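Local coordinates for protein heavy metal cation tricomponent efflux pump ZneA(CzcA-like) (PDB 4K0J) that probably exports zinc from the cell in exchange for protons, as the inner-membrane component of a tripartite RND heavy-metal efflux system, at residues T181-L192 with Y752-S762. Residues are numbered along the deposited sequence; the frame is centred on the assembly and turned at random.
Sequences TQFMLEFDPVML and YNVVARFIGSS
Pro-189 lies across one face of the Phe-758 ring, its CG 3.7 Å from the ring centroid in a CH-pi contact, while Phe-187 CB meets the rim of that ring in its plane. Leu-185, two residues earlier in the same strand, lies with CD1 over the centre of the Phe-187 ring, and Ala-756 CB of the partner strand meets its edge 3.7 Å from CE2. Leu-199 and Ile-202 of helix 199-208 touch Phe-758 and Phe-187, respectively. At the start of both segments, the Phe-183 and Tyr-752 rings meet obliquely, planes at 51°.

The opposite face is more polar. With CG between backbone N and carbonyl carbon (chi1 62°), the extended Met-184 chain brings CE to the guanidinium edge of Arg-757. The aliphatic chain of Ile-759 flanks Glu-186, whose OE1 forms a salt bridge with Arg-259 on the next strand.

Between the faces, Phe-183 bonds Asn-753 O and Val-755 N, Leu-185 bonds Val-755 O and, weakly, Arg-757 N, and Phe-187 bonds Arg-757 O and Ile-759 N. Reaching two residues two apart is the signature of a parallel pair, here central in a mixed four-stranded sheet, consistent with the docking domain of RND pumps, to which both chain halves contribute.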
loop_
_atom_site.group_PDB
_atom_site.type_symbol
_atom_site.label_atom_id
_atom_site.label_comp_id
_atom_site.label_asym_id
_atom_site.label_seq_id
_atom_site.Cartn_x
_atom_site.Cartn_y
_atom_site.Cartn_z
ATOM N N THR C 181 -8.027 -12.110 37.786
ATOM C CA THR C 181 -8.150 -13.244 38.694
ATOM C C THR C 181 -7.286 -14.412 38.241
ATOM O O THR C 181 -7.340 -14.824 37.082
ATOM C CB THR C 181 -9.623 -13.715 38.804
ATOM O OG1 THR C 181 -10.442 -12.644 39.292
ATOM C CG2 THR C 181 -9.747 -14.911 39.739
ATOM N N GLN C 182 -6.488 -14.950 39.156
ATOM C CA GLN C 182 -5.653 -16.099 38.830
ATOM C C GLN C 182 -5.772 -17.201 39.869
ATOM O O GLN C 182 -6.264 -16.973 40.974
ATOM C CB GLN C 182 -4.191 -15.684 38.635
ATOM C CG GLN C 182 -3.580 -14.914 39.783
ATOM C CD GLN C 182 -2.233 -14.330 39.418
ATOM O OE1 GLN C 182 -1.417 -14.015 40.290
ATOM N NE2 GLN C 182 -1.991 -14.180 38.118
ATOM N N PHE C 183 -5.339 -18.397 39.486
ATOM C CA PHE C 183 -5.332 -19.561 40.364
ATOM C C PHE C 183 -3.920 -19.673 40.912
ATOM O O PHE C 183 -2.958 -19.671 40.145
ATOM C CB PHE C 183 -5.656 -20.837 39.575
ATOM C CG PHE C 183 -7.084 -20.935 39.100
ATOM C CD1 PHE C 183 -7.878 -22.003 39.488
ATOM C CD2 PHE C 183 -7.625 -19.980 38.256
ATOM C CE1 PHE C 183 -9.188 -22.113 39.052
ATOM C CE2 PHE C 183 -8.936 -20.081 37.819
ATOM C CZ PHE C 183 -9.717 -21.150 38.216
ATOM N N MET C 184 -3.777 -19.764 42.229
ATOM C CA MET C 184 -2.435 -19.844 42.794
ATOM C C MET C 184 -2.309 -20.671 44.067
ATOM O O MET C 184 -3.112 -20.550 44.994
ATOM C CB MET C 184 -1.845 -18.447 43.003
ATOM C CG MET C 184 -2.613 -17.568 43.969
ATOM S SD MET C 184 -1.899 -15.916 44.062
ATOM C CE MET C 184 -2.768 -15.244 45.474
ATOM N N LEU C 185 -1.288 -21.521 44.083
ATOM C CA LEU C 185 -0.904 -22.250 45.280
ATOM C C LEU C 185 0.116 -21.410 46.023
ATOM O O LEU C 185 1.018 -20.837 45.414
ATOM C CB LEU C 185 -0.299 -23.607 44.914
ATOM C CG LEU C 185 0.156 -24.561 46.029
ATOM C CD1 LEU C 185 1.592 -24.301 46.468
ATOM C CD2 LEU C 185 -0.783 -24.512 47.227
ATOM N N GLU C 186 -0.023 -21.348 47.341
ATOM C CA GLU C 186 0.887 -20.560 48.160
ATOM C C GLU C 186 1.890 -21.442 48.908
ATOM O O GLU C 186 1.654 -21.844 50.050
ATOM C CB GLU C 186 0.093 -19.674 49.117
ATOM C CG GLU C 186 -0.887 -18.760 48.396
ATOM C CD GLU C 186 -1.479 -17.696 49.300
ATOM O OE1 GLU C 186 -1.584 -17.934 50.523
ATOM O OE2 GLU C 186 -1.836 -16.614 48.785
ATOM N N PHE C 187 3.008 -21.725 48.242
ATOM C CA PHE C 187 4.055 -22.607 48.761
ATOM C C PHE C 187 4.621 -22.212 50.123
ATOM O O PHE C 187 4.704 -21.031 50.472
ATOM C CB PHE C 187 5.220 -22.691 47.771
ATOM C CG PHE C 187 5.044 -23.726 46.706
ATOM C CD1 PHE C 187 5.108 -25.075 47.015
ATOM C CD2 PHE C 187 4.834 -23.356 45.390
ATOM C CE1 PHE C 187 4.951 -26.039 46.030
ATOM C CE2 PHE C 187 4.678 -24.313 44.401
ATOM C CZ PHE C 187 4.737 -25.655 44.721
ATOM N N ASP C 188 5.012 -23.228 50.882
ATOM C CA ASP C 188 5.816 -23.049 52.078
ATOM C C ASP C 188 7.035 -23.944 51.923
ATOM O O ASP C 188 6.947 -25.156 52.121
ATOM C CB ASP C 188 5.033 -23.433 53.332
ATOM C CG ASP C 188 5.860 -23.301 54.598
ATOM O OD1 ASP C 188 6.708 -22.387 54.664
ATOM O OD2 ASP C 188 5.664 -24.113 55.527
ATOM N N PRO C 189 8.180 -23.346 51.558
ATOM C CA PRO C 189 9.437 -24.045 51.251
ATOM C C PRO C 189 9.912 -24.992 52.357
ATOM O O PRO C 189 10.827 -25.782 52.119
ATOM C CB PRO C 189 10.436 -22.898 51.075
ATOM C CG PRO C 189 9.603 -21.742 50.654
ATOM C CD PRO C 189 8.312 -21.887 51.405
ATOM N N VAL C 190 9.306 -24.900 53.539
ATOM C CA VAL C 190 9.579 -25.822 54.635
ATOM C C VAL C 190 9.418 -27.266 54.164
ATOM O O VAL C 190 10.205 -28.147 54.531
ATOM C CB VAL C 190 8.636 -25.564 55.826
ATOM C CG1 VAL C 190 8.871 -26.584 56.929
ATOM C CG2 VAL C 190 8.826 -24.153 56.352
ATOM N N MET C 191 8.402 -27.498 53.336
ATOM C CA MET C 191 8.178 -28.817 52.754
ATOM C C MET C 191 8.750 -28.910 51.337
ATOM O O MET C 191 8.268 -29.679 50.505
ATOM C CB MET C 191 6.690 -29.187 52.782
ATOM C CG MET C 191 6.106 -29.322 54.191
ATOM S SD MET C 191 6.869 -30.618 55.204
ATOM C CE MET C 191 6.097 -30.309 56.793
ATOM N N LEU C 192 9.782 -28.114 51.075
ATOM C CA LEU C 192 10.553 -28.210 49.841
ATOM C C LEU C 192 11.990 -28.549 50.200
ATOM O O LEU C 192 12.801 -28.889 49.336
ATOM C CB LEU C 192 10.515 -26.888 49.084
ATOM C CG LEU C 192 9.259 -26.616 48.267
ATOM C CD1 LEU C 192 9.264 -25.184 47.775
ATOM C CD2 LEU C 192 9.186 -27.584 47.099
ATOM N N TYR C 752 -7.629 -17.914 32.660
ATOM C CA TYR C 752 -6.930 -17.407 33.836
ATOM C C TYR C 752 -5.568 -18.080 33.942
ATOM O O TYR C 752 -5.397 -19.221 33.515
ATOM C CB TYR C 752 -7.746 -17.674 35.114
ATOM C CG TYR C 752 -9.221 -17.345 34.991
ATOM C CD1 TYR C 752 -10.128 -18.295 34.534
ATOM C CD2 TYR C 752 -9.706 -16.088 35.326
ATOM C CE1 TYR C 752 -11.476 -18.003 34.408
ATOM C CE2 TYR C 752 -11.058 -15.785 35.205
ATOM C CZ TYR C 752 -11.938 -16.749 34.745
ATOM O OH TYR C 752 -13.279 -16.460 34.618
ATOM N N ASN C 753 -4.596 -17.372 34.508
ATOM C CA ASN C 753 -3.274 -17.940 34.712
ATOM C C ASN C 753 -3.234 -18.727 36.007
ATOM O O ASN C 753 -3.740 -18.271 37.029
ATOM C CB ASN C 753 -2.204 -16.847 34.760
ATOM C CG ASN C 753 -2.145 -16.020 33.490
ATOM O OD1 ASN C 753 -1.819 -14.829 33.522
ATOM N ND2 ASN C 753 -2.465 -16.645 32.363
ATOM N N VAL C 754 -2.644 -19.916 35.960
ATOM C CA VAL C 754 -2.337 -20.656 37.175
ATOM C C VAL C 754 -0.898 -20.372 37.563
ATOM O O VAL C 754 0.034 -20.626 36.788
ATOM C CB VAL C 754 -2.520 -22.167 37.003
ATOM C CG1 VAL C 754 -2.490 -22.862 38.361
ATOM C CG2 VAL C 754 -3.807 -22.464 36.262
ATOM N N VAL C 755 -0.737 -19.845 38.772
ATOM C CA VAL C 755 0.554 -19.388 39.272
ATOM C C VAL C 755 0.999 -20.190 40.498
ATOM O O VAL C 755 0.175 -20.582 41.328
ATOM C CB VAL C 755 0.487 -17.894 39.660
ATOM C CG1 VAL C 755 1.867 -17.363 39.998
ATOM C CG2 VAL C 755 -0.128 -17.084 38.537
ATOM N N ALA C 756 2.302 -20.445 40.597
ATOM C CA ALA C 756 2.889 -21.007 41.812
ATOM C C ALA C 756 3.834 -19.988 42.423
ATOM O O ALA C 756 4.709 -19.458 41.740
ATOM C CB ALA C 756 3.635 -22.285 41.509
ATOM N N ARG C 757 3.651 -19.707 43.708
ATOM C CA ARG C 757 4.542 -18.802 44.414
ATOM C C ARG C 757 4.491 -19.032 45.923
ATOM O O ARG C 757 3.474 -19.477 46.459
ATOM C CB ARG C 757 4.199 -17.347 44.093
ATOM C CG ARG C 757 2.866 -16.876 44.650
ATOM C CD ARG C 757 2.731 -15.364 44.535
ATOM N NE ARG C 757 1.456 -14.880 45.056
ATOM C CZ ARG C 757 1.101 -13.598 45.092
ATOM N NH1 ARG C 757 -0.080 -13.248 45.585
ATOM N NH2 ARG C 757 1.927 -12.666 44.638
ATOM N N PHE C 758 5.599 -18.729 46.596
ATOM C CA PHE C 758 5.690 -18.835 48.047
ATOM C C PHE C 758 4.693 -17.903 48.709
ATOM O O PHE C 758 4.313 -16.880 48.137
ATOM C CB PHE C 758 7.100 -18.483 48.518
ATOM C CG PHE C 758 8.172 -19.338 47.909
ATOM C CD1 PHE C 758 7.956 -20.684 47.672
ATOM C CD2 PHE C 758 9.397 -18.792 47.565
ATOM C CE1 PHE C 758 8.945 -21.479 47.106
ATOM C CE2 PHE C 758 10.390 -19.581 47.001
ATOM C CZ PHE C 758 10.163 -20.929 46.771
ATOM N N ILE C 759 4.277 -18.258 49.919
ATOM C CA ILE C 759 3.294 -17.468 50.652
ATOM C C ILE C 759 3.917 -16.170 51.156
ATOM O O ILE C 759 5.141 -16.028 51.187
ATOM C CB ILE C 759 2.701 -18.267 51.839
ATOM C CG1 ILE C 759 1.325 -17.718 52.234
ATOM C CG2 ILE C 759 3.675 -18.294 53.018
ATOM C CD1 ILE C 759 0.616 -18.536 53.295
ATOM N N GLY C 760 3.071 -15.219 51.538
ATOM C CA GLY C 760 3.539 -13.970 52.104
ATOM C C GLY C 760 4.315 -14.226 53.380
ATOM O O GLY C 760 4.188 -15.294 53.982
ATOM N N SER C 761 5.124 -13.251 53.782
ATOM C CA SER C 761 5.971 -13.364 54.969
ATOM C C SER C 761 7.004 -14.489 54.864
ATOM O O SER C 761 7.641 -14.850 55.853
ATOM C CB SER C 761 5.131 -13.518 56.244
ATOM O OG SER C 761 4.532 -14.802 56.317
ATOM N N SER C 762 7.159 -15.043 53.664
ATOM C CA SER C 762 8.241 -15.977 53.374
ATOM C C SER C 762 9.226 -15.274 52.454
ATOM O O SER C 762 10.346 -15.741 52.243
ATOM C CB SER C 762 7.704 -17.248 52.710
ATOM O OG SER C 762 8.756 -18.096 52.276
#